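Local coordinates for protein DNA polymerase (Bacillus phage phi29, PDB 2PYJ) that replicates viral DNA from a protein primer with high processivity and fidelity, displacing the non-template strand and proofreading with a 3'-5' exonuclease, at residues Gln286-Glu291 and Tyr343-Ile348; Ile302-Ser307 and Glu314-Ser319; Gly410-Arg415 and Pro558-Gly563. The protein carries 2 engineered substitutions. All coordinates share one frame; numbering follows the deposited sequence.

Contact 1 (Gln286-Glu291 and Tyr343-Ile348); sequences QHIRCE and YNVEYI. With EDO (1,2-ethanediol), chain V.
Arg289 and Glu346 form a hydrogen-bonded antiparallel pair and also meet by their charged ends. Glu346 N gives a 2.7 Å bond to Arg289 O, and Arg289 N answers to Glu346 O. At one end Ile348 N donates to His287 O; at the other, beyond a beta bulge, Glu291 and Tyr343 exchange two bonds. A bend at chi3 (-77°) turns the Arg289 guanidinium to Glu346: Arg289 NE lies 3.1 Å from Glu346 OE1 and NH2 bonds OE2, a side-on, two-nitrogen salt bridge. It is not flat, since the two planes differ by 62° and both oxygens are met from above theirs.

Ile348 CD1 packs over two flat polar groups, 3.5 Å from the His287 ring centroid (CH-pi) and 3.4 Å from Arg289 CZ. On the opposite sheet face, apolar Ile288 CG2 lies 3.7 Å from Tyr347 CD2.

Asp325 takes both His287 NE2 and Arg289 NH1, probably offsetting the arginine's charge, and Gln286 reaches Gly273. This is structural packing, its nearest atom about 15 Å from the DNA: backbone pairing of Ile288 with Leu326 and Cys290 with Ala324 places strand 283-294 between 324-329 and 340-356 in the polymerization region's five-stranded sheet.

Contact 2 (Ile302-Ser307 and Glu314-Ser319); sequences IQIKRS and EYLKSS. With nucleotides of chain B.
Gln303 lays its side chain over one face of the Tyr315 ring, and this is the tight part of the contact. With chi1 at 72° CG is wedged between the two backbone arms, and the extended chain carries the amide across the ring, only 15° from parallel. CB makes a CH-pi contact 4.1 Å from the ring centroid, and NE2 comes within 3.4 Å of Tyr315 CE1. NE2 donates to OP1 of DA8 of chain B at 3.2 Å, and Lys305 NZ donates to Gln303 OE1 from well above the carbonyl plane. Lys305 also reaches OP2, at a doubtfully short distance. The pair thus holds a DNA backbone phosphate, and the Tyr315 side chain lies about 6 Å from that of Arg438, probably a template-primer ligand. Beside the ring, Leu316 N bonds Ile302 O at 2.8 Å, and Leu316 CD1 meets Ile304 CD1 at 3.7 Å.

The other side is looser: one water bridges Ile304 N and Glu314 O, and Glu314 is exposed, its CB pointing away from 302-307.

Tyr340 OH of strand 340-356 bonds Ile302 N and Leu316 O. Ile302 and Leu316 rest on Phe292 of strand 283-294, and Ile304 packs on strand 324-329.

Contact 3 (Gly410-Arg415 and Pro558-Gly563); sequences GALGFR and PVQVPG. With nucleotides of chain A.
Gly410 opens the contact by turning its carbonyl onto Pro562: Pro562 CA approaches Gly410 O at 3.3 Å in a CA-H...O contact. Its positive phi (86°) is one glycine adopts readily, and the proline ring lies against its backbone; Arg76 of helix 63-76 also bonds Gly410 O. Ala411 comes next and points its methyl toward the other segment, against the Val561-Pro562 peptide. Its CB lies 3.6 Å from Val561 C and 4.2 Å from Pro562 CD.

At Leu412 the chains are joined through water. One molecule accepts from Leu412 N at 2.9 Å and stands 2.7 Å from Val561 O. Past it, Gln560 leans in, its CB 3.5 Å from Leu412 O; the side chain is bent at chi2 (-70°), which folds the amide back beside Leu412 CB. Phe414 then presents the edge of its ring to the Gln560 amide, the two planes 64° apart. Phe414 also packs on a DNA phosphate, while Pro558 brushes DC6 of chain A.

No direct classical hydrogen bond crosses between the segments. The junction of TPR2 with the thumb hairpin, which helps encircle DNA in this polymerase, therefore rests on close van der Waals packing, one CA-H...O contact and a water bridge.

Following the chain from the N terminus, the exonuclease region comes first, and all three contacts fall later, in or at the end of the polymerization region. Strand 283-294 opens contact 1, which closes when strand 340-356 returns beside it. Contact 2 is nested inside that loop, closing a short loop between 302-307 and 314-319; the two touch where Glu291 CA packs on Ser319 OG. Contact 3 follows in series and crosses neither. It closes a far longer loop, from TPR2 to the hairpin of strands 551-561 and 564-573, with its centre about 49 Å from that of contact 1 and 39 Å from that of contact 2.

Contact 1 (Gln286-Glu291 and Tyr343-Ile348)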
loop_
_atom_site.group_PDB
_atom_site.type_symbol
_atom_site.label_atom_id
_atom_site.label_comp_id
_atom_site.label_asym_id
_atom_site.label_seq_id
_atom_site.Cartn_x
_atom_site.Cartn_y
_atom_site.Cartn_z
ATOM N N GLN G 286 -27.425 -3.184 -1.966
ATOM C CA GLN G 286 -28.656 -3.171 -1.196
ATOM C C GLN G 286 -28.416 -2.758 0.249
ATOM O O GLN G 286 -27.554 -3.324 0.927
ATOM C CB GLN G 286 -29.299 -4.555 -1.205
ATOM C CG GLN G 286 -30.565 -4.649 -0.345
ATOM C CD GLN G 286 -31.793 -4.102 -1.046
ATOM O OE1 GLN G 286 -32.135 -4.550 -2.132
ATOM N NE2 GLN G 286 -32.479 -3.148 -0.407
ATOM N N HIS G 287 -29.203 -1.787 0.713
ATOM C CA HIS G 287 -29.244 -1.418 2.127
ATOM C C HIS G 287 -30.282 -2.292 2.824
ATOM O O HIS G 287 -31.458 -2.287 2.457
ATOM C CB HIS G 287 -29.583 0.072 2.304
ATOM C CG HIS G 287 -29.522 0.545 3.730
ATOM N ND1 HIS G 287 -30.225 1.641 4.183
ATOM C CD2 HIS G 287 -28.860 0.056 4.805
ATOM C CE1 HIS G 287 -29.993 1.810 5.471
ATOM N NE2 HIS G 287 -29.166 0.861 5.872
ATOM N N ILE G 288 -29.825 -3.070 3.797
ATOM C CA ILE G 288 -30.707 -3.904 4.624
ATOM C C ILE G 288 -30.467 -3.688 6.110
ATOM O O ILE G 288 -29.395 -3.232 6.524
ATOM C CB ILE G 288 -30.537 -5.429 4.326
ATOM C CG1 ILE G 288 -29.158 -5.937 4.793
ATOM C CG2 ILE G 288 -30.777 -5.722 2.826
ATOM C CD1 ILE G 288 -29.022 -7.439 4.775
ATOM N N ARG G 289 -31.496 -3.997 6.898
ATOM C CA ARG G 289 -31.359 -4.265 8.321
ATOM C C ARG G 289 -31.856 -5.691 8.546
ATOM O O ARG G 289 -32.907 -6.068 8.027
ATOM C CB ARG G 289 -32.160 -3.268 9.153
ATOM C CG ARG G 289 -31.455 -1.918 9.354
ATOM C CD ARG G 289 -32.262 -0.983 10.262
ATOM N NE ARG G 289 -33.391 -0.369 9.558
ATOM C CZ ARG G 289 -33.340 0.786 8.883
ATOM N NH1 ARG G 289 -32.211 1.490 8.810
ATOM N NH2 ARG G 289 -34.432 1.243 8.276
ATOM N N CYS G 290 -31.083 -6.490 9.287
ATOM C CA CYS G 290 -31.448 -7.881 9.554
ATOM C C CYS G 290 -30.820 -8.420 10.833
ATOM O O CYS G 290 -30.013 -7.748 11.493
ATOM C CB CYS G 290 -31.032 -8.781 8.369
ATOM S SG CYS G 290 -29.221 -9.023 8.210
ATOM N N GLU G 291 -31.229 -9.632 11.187
ATOM C CA GLU G 291 -30.523 -10.456 12.169
ATOM C C GLU G 291 -30.060 -11.702 11.440
ATOM O O GLU G 291 -30.601 -12.024 10.387
ATOM C CB GLU G 291 -31.434 -10.791 13.337
ATOM C CG GLU G 291 -32.040 -9.545 13.962
ATOM C CD GLU G 291 -32.839 -9.832 15.189
ATOM O OE1 GLU G 291 -34.064 -9.645 15.141
ATOM O OE2 GLU G 291 -32.250 -10.240 16.201
ATOM N N TYR G 343 -32.796 -13.527 9.252
ATOM C CA TYR G 343 -34.094 -13.328 9.903
ATOM C C TYR G 343 -34.499 -11.878 9.828
ATOM O O TYR G 343 -33.645 -10.986 9.849
ATOM C CB TYR G 343 -34.038 -13.743 11.386
ATOM C CG TYR G 343 -33.569 -15.154 11.626
ATOM C CD1 TYR G 343 -32.216 -15.430 11.872
ATOM C CD2 TYR G 343 -34.475 -16.225 11.613
ATOM C CE1 TYR G 343 -31.774 -16.751 12.098
ATOM C CE2 TYR G 343 -34.045 -17.545 11.834
ATOM C CZ TYR G 343 -32.696 -17.799 12.076
ATOM O OH TYR G 343 -32.275 -19.092 12.297
ATOM N N ASN G 344 -35.806 -11.642 9.758
ATOM C CA ASN G 344 -36.368 -10.289 9.834
ATOM C C ASN G 344 -35.656 -9.312 8.913
ATOM O O ASN G 344 -35.218 -8.229 9.351
ATOM C CB ASN G 344 -36.292 -9.758 11.278
ATOM C CG ASN G 344 -37.018 -10.644 12.282
ATOM O OD1 ASN G 344 -36.663 -10.667 13.459
ATOM N ND2 ASN G 344 -38.044 -11.359 11.827
ATOM N N VAL G 345 -35.524 -9.686 7.642
ATOM C CA VAL G 345 -34.770 -8.867 6.710
ATOM C C VAL G 345 -35.626 -7.704 6.234
ATOM O O VAL G 345 -36.722 -7.885 5.689
ATOM C CB VAL G 345 -34.207 -9.672 5.514
ATOM C CG1 VAL G 345 -33.276 -8.785 4.661
ATOM C CG2 VAL G 345 -33.454 -10.904 6.018
ATOM N N GLU G 346 -35.117 -6.504 6.471
ATOM C CA GLU G 346 -35.748 -5.291 6.021
ATOM C C GLU G 346 -34.940 -4.774 4.842
ATOM O O GLU G 346 -33.808 -4.323 5.018
ATOM C CB GLU G 346 -35.760 -4.267 7.157
ATOM C CG GLU G 346 -36.562 -3.019 6.855
ATOM C CD GLU G 346 -36.345 -1.927 7.871
ATOM O OE1 GLU G 346 -35.796 -2.212 8.959
ATOM O OE2 GLU G 346 -36.735 -0.781 7.584
ATOM N N TYR G 347 -35.510 -4.882 3.639
ATOM C CA TYR G 347 -34.908 -4.309 2.429
ATOM C C TYR G 347 -35.330 -2.867 2.339
ATOM O O TYR G 347 -36.509 -2.565 2.160
ATOM C CB TYR G 347 -35.351 -5.067 1.176
ATOM C CG TYR G 347 -34.865 -6.487 1.146
ATOM C CD1 TYR G 347 -35.655 -7.522 1.646
ATOM C CD2 TYR G 347 -33.607 -6.798 0.649
ATOM C CE1 TYR G 347 -35.206 -8.829 1.635
ATOM C CE2 TYR G 347 -33.147 -8.103 0.633
ATOM C CZ TYR G 347 -33.952 -9.115 1.125
ATOM O OH TYR G 347 -33.508 -10.420 1.105
ATOM N N ILE G 348 -34.361 -1.975 2.456
ATOM C CA ILE G 348 -34.637 -0.554 2.621
ATOM C C ILE G 348 -34.601 0.178 1.275
ATOM O O ILE G 348 -35.578 0.804 0.874
ATOM C CB ILE G 348 -33.638 0.078 3.610
ATOM C CG1 ILE G 348 -33.720 -0.647 4.962
ATOM C CG2 ILE G 348 -33.906 1.599 3.751
ATOM C CD1 ILE G 348 -32.530 -0.442 5.852
HETATM C C1 EDO V . -32.261 -9.455 -2.976
HETATM O O1 EDO V . -32.008 -10.335 -1.873
HETATM C C2 EDO V . -31.110 -8.480 -3.160
HETATM O O2 EDO V . -31.414 -7.174 -2.637
#

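Contact 2 (Ile302-Ser307 and Glu314-Ser319)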
loop_
_atom_site.group_PDB
_atom_site.type_symbol
_atom_site.label_atom_id
_atom_site.label_comp_id
_atom_site.label_asym_id
_atom_site.label_seq_id
_atom_site.Cartn_x
_atom_site.Cartn_y
_atom_site.Cartn_z
ATOM N N ILE G 302 -19.320 -12.433 7.643
ATOM C CA ILE G 302 -19.761 -11.091 7.996
ATOM C C ILE G 302 -18.930 -10.520 9.144
ATOM O O ILE G 302 -18.850 -11.113 10.225
ATOM C CB ILE G 302 -21.242 -11.070 8.434
ATOM C CG1 ILE G 302 -22.164 -11.481 7.278
ATOM C CG2 ILE G 302 -21.626 -9.666 8.955
ATOM C CD1 ILE G 302 -23.590 -11.751 7.736
ATOM N N GLN G 303 -18.323 -9.365 8.899
ATOM C CA GLN G 303 -17.733 -8.578 9.964
ATOM C C GLN G 303 -18.301 -7.156 9.884
ATOM O O GLN G 303 -18.549 -6.640 8.790
ATOM C CB GLN G 303 -16.188 -8.640 9.925
ATOM C CG GLN G 303 -15.525 -7.903 8.803
ATOM C CD GLN G 303 -13.999 -7.789 8.960
ATOM O OE1 GLN G 303 -13.372 -6.984 8.288
ATOM N NE2 GLN G 303 -13.410 -8.610 9.828
ATOM N N ILE G 304 -18.564 -6.551 11.041
ATOM C CA ILE G 304 -19.264 -5.259 11.087
ATOM C C ILE G 304 -18.396 -4.211 11.755
ATOM O O ILE G 304 -18.095 -4.303 12.955
ATOM C CB ILE G 304 -20.634 -5.364 11.820
ATOM C CG1 ILE G 304 -21.587 -6.313 11.062
ATOM C CG2 ILE G 304 -21.292 -3.995 11.936
ATOM C CD1 ILE G 304 -22.885 -6.630 11.816
ATOM N N LYS G 305 -18.010 -3.204 10.974
ATOM C CA LYS G 305 -17.146 -2.123 11.458
ATOM C C LYS G 305 -17.942 -0.882 11.852
ATOM O O LYS G 305 -19.079 -0.693 11.421
ATOM C CB LYS G 305 -16.106 -1.761 10.391
ATOM C CG LYS G 305 -15.104 -2.879 10.108
ATOM C CD LYS G 305 -13.820 -2.336 9.501
ATOM C CE LYS G 305 -12.944 -3.444 8.956
ATOM N NZ LYS G 305 -12.733 -4.562 9.914
ATOM N N ARG G 306 -17.326 -0.049 12.680
ATOM C CA ARG G 306 -17.905 1.242 13.105
ATOM C C ARG G 306 -19.237 1.075 13.855
ATOM O O ARG G 306 -20.113 1.951 13.811
ATOM C CB ARG G 306 -18.033 2.197 11.902
ATOM C CG ARG G 306 -16.669 2.682 11.387
ATOM C CD ARG G 306 -16.774 3.494 10.097
ATOM N NE ARG G 306 -17.294 2.696 8.986
ATOM C CZ ARG G 306 -16.570 1.861 8.236
ATOM N NH1 ARG G 306 -15.262 1.689 8.457
ATOM N NH2 ARG G 306 -17.161 1.189 7.253
ATOM N N SER G 307 -19.372 -0.055 14.548
ATOM C CA SER G 307 -20.529 -0.325 15.374
ATOM C C SER G 307 -20.116 -0.488 16.815
ATOM O O SER G 307 -19.178 -1.223 17.109
ATOM C CB SER G 307 -21.239 -1.613 14.929
ATOM O OG SER G 307 -22.247 -1.960 15.872
ATOM N N GLU G 314 -13.883 -9.008 13.825
ATOM C CA GLU G 314 -14.432 -10.324 14.152
ATOM C C GLU G 314 -15.472 -10.800 13.148
ATOM O O GLU G 314 -16.464 -10.117 12.892
ATOM C CB GLU G 314 -15.041 -10.322 15.551
ATOM C CG GLU G 314 -15.518 -11.692 16.008
ATOM C CD GLU G 314 -16.265 -11.671 17.342
ATOM O OE1 GLU G 314 -16.197 -10.648 18.082
ATOM O OE2 GLU G 314 -16.925 -12.692 17.644
ATOM N N TYR G 315 -15.243 -11.991 12.607
ATOM C CA TYR G 315 -16.228 -12.639 11.757
ATOM C C TYR G 315 -17.306 -13.278 12.622
ATOM O O TYR G 315 -17.029 -14.115 13.507
ATOM C CB TYR G 315 -15.556 -13.598 10.764
ATOM C CG TYR G 315 -14.939 -12.812 9.636
ATOM C CD1 TYR G 315 -13.589 -12.483 9.650
ATOM C CD2 TYR G 315 -15.725 -12.320 8.593
ATOM C CE1 TYR G 315 -13.028 -11.729 8.634
ATOM C CE2 TYR G 315 -15.170 -11.555 7.578
ATOM C CZ TYR G 315 -13.812 -11.265 7.613
ATOM O OH TYR G 315 -13.238 -10.509 6.619
ATOM N N LEU G 316 -18.535 -12.829 12.392
ATOM C CA LEU G 316 -19.643 -13.059 13.314
ATOM C C LEU G 316 -20.431 -14.348 13.037
ATOM O O LEU G 316 -20.799 -14.635 11.903
ATOM C CB LEU G 316 -20.586 -11.859 13.285
ATOM C CG LEU G 316 -20.007 -10.496 13.675
ATOM C CD1 LEU G 316 -21.021 -9.400 13.399
ATOM C CD2 LEU G 316 -19.549 -10.485 15.162
ATOM N N LYS G 317 -20.684 -15.106 14.099
ATOM C CA LYS G 317 -21.555 -16.290 14.059
ATOM C C LYS G 317 -23.032 -15.897 14.130
ATOM O O LYS G 317 -23.916 -16.623 13.662
ATOM C CB LYS G 317 -21.233 -17.211 15.241
ATOM C CG LYS G 317 -19.899 -17.903 15.140
ATOM C CD LYS G 317 -19.715 -18.919 16.264
ATOM C CE LYS G 317 -18.333 -19.577 16.200
ATOM N NZ LYS G 317 -17.230 -18.567 16.281
ATOM N N SER G 318 -23.287 -14.750 14.745
ATOM C CA SER G 318 -24.631 -14.312 15.068
ATOM C C SER G 318 -24.639 -12.804 15.178
ATOM O O SER G 318 -23.622 -12.195 15.539
ATOM C CB SER G 318 -25.059 -14.921 16.411
ATOM O OG SER G 318 -26.289 -14.371 16.883
ATOM N N SER G 319 -25.788 -12.199 14.891
ATOM C CA SER G 319 -25.993 -10.772 15.163
ATOM C C SER G 319 -26.153 -10.500 16.690
ATOM O O SER G 319 -26.138 -9.355 17.127
ATOM C CB SER G 319 -27.195 -10.243 14.367
ATOM O OG SER G 319 -28.278 -11.154 14.405
ATOM P P DA B 8 -9.779 -7.021 9.711
ATOM O OP1 DA B 8 -10.236 -8.425 9.627
ATOM O OP2 DA B 8 -10.659 -5.975 10.262
ATOM O "O5'" DA B 8 -8.437 -6.997 10.570
ATOM C "C5'" DA B 8 -7.480 -8.046 10.468
ATOM C "C4'" DA B 8 -6.240 -7.643 11.238
ATOM O "O4'" DA B 8 -5.610 -6.558 10.526
ATOM C "C3'" DA B 8 -6.518 -7.142 12.660
ATOM O "O3'" DA B 8 -5.924 -8.037 13.612
ATOM C "C2'" DA B 8 -5.903 -5.742 12.678
ATOM C "C1'" DA B 8 -4.992 -5.725 11.460
ATOM N N9 DA B 8 -4.833 -4.351 11.003
ATOM C C8 DA B 8 -5.835 -3.433 10.743
ATOM N N7 DA B 8 -5.388 -2.253 10.391
ATOM C C5 DA B 8 -3.993 -2.393 10.457
ATOM C C6 DA B 8 -2.918 -1.499 10.227
ATOM N N6 DA B 8 -3.069 -0.225 9.836
ATOM N N1 DA B 8 -1.664 -1.974 10.370
ATOM C C2 DA B 8 -1.471 -3.253 10.752
ATOM N N3 DA B 8 -2.390 -4.184 11.015
ATOM C C4 DA B 8 -3.639 -3.682 10.839
ATOM P P DA B 7 -12.089 -3.015 5.345
ATOM O OP1 DA B 7 -13.100 -4.039 4.980
ATOM O OP2 DA B 7 -12.503 -1.875 6.164
ATOM O "O5'" DA B 7 -10.872 -3.723 6.095
ATOM C "C5'" DA B 7 -10.312 -4.917 5.539
ATOM C "C4'" DA B 7 -9.086 -5.364 6.291
ATOM O "O4'" DA B 7 -8.003 -4.472 6.030
ATOM C "C3'" DA B 7 -9.204 -5.372 7.812
ATOM O "O3'" DA B 7 -9.319 -6.695 8.240
ATOM C "C2'" DA B 7 -7.906 -4.724 8.325
ATOM C "C1'" DA B 7 -7.078 -4.578 7.070
ATOM N N9 DA B 7 -6.216 -3.397 6.967
ATOM C C8 DA B 7 -6.592 -2.107 6.691
ATOM N N7 DA B 7 -5.591 -1.258 6.629
ATOM C C5 DA B 7 -4.493 -2.051 6.891
ATOM C C6 DA B 7 -3.123 -1.773 6.993
ATOM N N6 DA B 7 -2.598 -0.570 6.810
ATOM N N1 DA B 7 -2.299 -2.803 7.274
ATOM C C2 DA B 7 -2.804 -4.022 7.457
ATOM N N3 DA B 7 -4.066 -4.407 7.395
ATOM C C4 DA B 7 -4.867 -3.369 7.100
HETATM O O HOH W 1 -17.809 -7.848 13.384
#

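Contact 3 (Gly410-Arg415 and Pro558-Gly563)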
loop_
_atom_site.group_PDB
_atom_site.type_symbol
_atom_site.label_atom_id
_atom_site.label_comp_id
_atom_site.label_asym_id
_atom_site.label_seq_id
_atom_site.Cartn_x
_atom_site.Cartn_y
_atom_site.Cartn_z
ATOM N N GLY G 410 11.130 23.671 19.104
ATOM C CA GLY G 410 11.953 23.629 17.892
ATOM C C GLY G 410 11.782 22.383 17.026
ATOM O O GLY G 410 12.461 22.253 16.016
ATOM N N ALA G 411 10.895 21.457 17.427
ATOM C CA ALA G 411 10.557 20.288 16.577
ATOM C C ALA G 411 9.333 20.581 15.714
ATOM O O ALA G 411 8.492 21.404 16.074
ATOM C CB ALA G 411 10.309 19.048 17.419
ATOM N N LEU G 412 9.240 19.900 14.577
ATOM C CA LEU G 412 8.053 19.983 13.726
ATOM C C LEU G 412 6.841 19.341 14.403
ATOM O O LEU G 412 6.947 18.269 15.006
ATOM C CB LEU G 412 8.306 19.287 12.387
ATOM C CG LEU G 412 8.481 20.088 11.100
ATOM C CD1 LEU G 412 9.015 21.523 11.311
ATOM C CD2 LEU G 412 9.382 19.289 10.158
ATOM N N GLY G 413 5.710 20.022 14.307
ATOM C CA GLY G 413 4.425 19.468 14.665
ATOM C C GLY G 413 3.536 19.490 13.436
ATOM O O GLY G 413 3.902 20.066 12.409
ATOM N N PHE G 414 2.375 18.854 13.536
ATOM C CA PHE G 414 1.398 18.842 12.446
ATOM C C PHE G 414 0.017 19.096 12.984
ATOM O O PHE G 414 -0.281 18.779 14.139
ATOM C CB PHE G 414 1.466 17.523 11.650
ATOM C CG PHE G 414 2.830 17.242 11.097
ATOM C CD1 PHE G 414 3.777 16.572 11.870
ATOM C CD2 PHE G 414 3.198 17.699 9.843
ATOM C CE1 PHE G 414 5.053 16.344 11.390
ATOM C CE2 PHE G 414 4.476 17.464 9.344
ATOM C CZ PHE G 414 5.406 16.791 10.119
ATOM N N ARG G 415 -0.813 19.719 12.159
ATOM C CA ARG G 415 -2.215 19.928 12.467
ATOM C C ARG G 415 -3.020 19.493 11.264
ATOM O O ARG G 415 -2.548 19.590 10.122
ATOM C CB ARG G 415 -2.514 21.394 12.775
ATOM C CG ARG G 415 -1.938 21.907 14.084
ATOM C CD ARG G 415 -2.544 23.256 14.439
ATOM N NE ARG G 415 -1.799 23.962 15.486
ATOM C CZ ARG G 415 -0.811 24.835 15.270
ATOM N NH1 ARG G 415 -0.414 25.127 14.034
ATOM N NH2 ARG G 415 -0.215 25.422 16.302
ATOM N N PRO G 558 10.126 6.694 14.226
ATOM C CA PRO G 558 10.638 8.018 13.829
ATOM C C PRO G 558 10.045 9.129 14.699
ATOM O O PRO G 558 8.832 9.202 14.873
ATOM C CB PRO G 558 10.203 8.143 12.378
ATOM C CG PRO G 558 8.968 7.270 12.260
ATOM C CD PRO G 558 9.101 6.180 13.285
ATOM N N VAL G 559 10.908 9.970 15.269
ATOM C CA VAL G 559 10.456 11.036 16.170
ATOM C C VAL G 559 10.953 12.393 15.672
ATOM O O VAL G 559 12.128 12.543 15.362
ATOM C CB VAL G 559 10.951 10.791 17.640
ATOM C CG1 VAL G 559 10.734 12.031 18.518
ATOM C CG2 VAL G 559 10.253 9.598 18.246
ATOM N N GLN G 560 10.036 13.365 15.584
ATOM C CA GLN G 560 10.397 14.747 15.307
ATOM C C GLN G 560 11.095 15.353 16.511
ATOM O O GLN G 560 10.552 15.372 17.617
ATOM C CB GLN G 560 9.171 15.594 14.968
ATOM C CG GLN G 560 8.396 15.120 13.767
ATOM C CD GLN G 560 9.107 15.327 12.455
ATOM O OE1 GLN G 560 10.106 16.055 12.360
ATOM N NE2 GLN G 560 8.578 14.705 11.415
ATOM N N VAL G 561 12.303 15.834 16.272
ATOM C CA VAL G 561 13.111 16.523 17.270
ATOM C C VAL G 561 13.581 17.814 16.606
ATOM O O VAL G 561 13.379 17.986 15.400
ATOM C CB VAL G 561 14.319 15.659 17.725
ATOM C CG1 VAL G 561 13.832 14.342 18.348
ATOM C CG2 VAL G 561 15.261 15.383 16.567
ATOM N N PRO G 562 14.152 18.753 17.388
ATOM C CA PRO G 562 14.701 19.959 16.756
ATOM C C PRO G 562 15.711 19.649 15.645
ATOM O O PRO G 562 16.687 18.929 15.870
ATOM C CB PRO G 562 15.381 20.695 17.930
ATOM C CG PRO G 562 14.622 20.241 19.129
ATOM C CD PRO G 562 14.264 18.801 18.860
ATOM N N GLY G 563 15.467 20.199 14.462
ATOM C CA GLY G 563 16.344 19.994 13.314
ATOM C C GLY G 563 15.836 18.962 12.304
ATOM O O GLY G 563 16.138 19.057 11.123
ATOM P P DC A 6 4.656 9.923 11.988
ATOM O OP1 DC A 6 5.464 11.094 12.410
ATOM O OP2 DC A 6 3.873 10.003 10.731
ATOM O "O5'" DC A 6 5.573 8.646 11.928
ATOM C "C5'" DC A 6 5.149 7.464 11.226
ATOM C "C4'" DC A 6 5.127 6.238 12.128
ATOM O "O4'" DC A 6 3.955 6.206 12.984
ATOM C "C3'" DC A 6 5.016 4.930 11.366
ATOM O "O3'" DC A 6 6.243 4.581 10.819
ATOM C "C2'" DC A 6 4.576 3.982 12.456
ATOM C "C1'" DC A 6 3.554 4.844 13.173
ATOM N N1 DC A 6 2.119 4.618 12.722
ATOM C C2 DC A 6 1.456 3.416 13.085
ATOM O O2 DC A 6 2.057 2.566 13.748
ATOM N N3 DC A 6 0.166 3.214 12.681
ATOM C C4 DC A 6 -0.476 4.145 11.970
ATOM N N4 DC A 6 -1.750 3.901 11.621
ATOM C C5 DC A 6 0.170 5.371 11.586
ATOM C C6 DC A 6 1.445 5.570 11.972
HETATM O O HOH W 2 11.327 18.062 13.665
#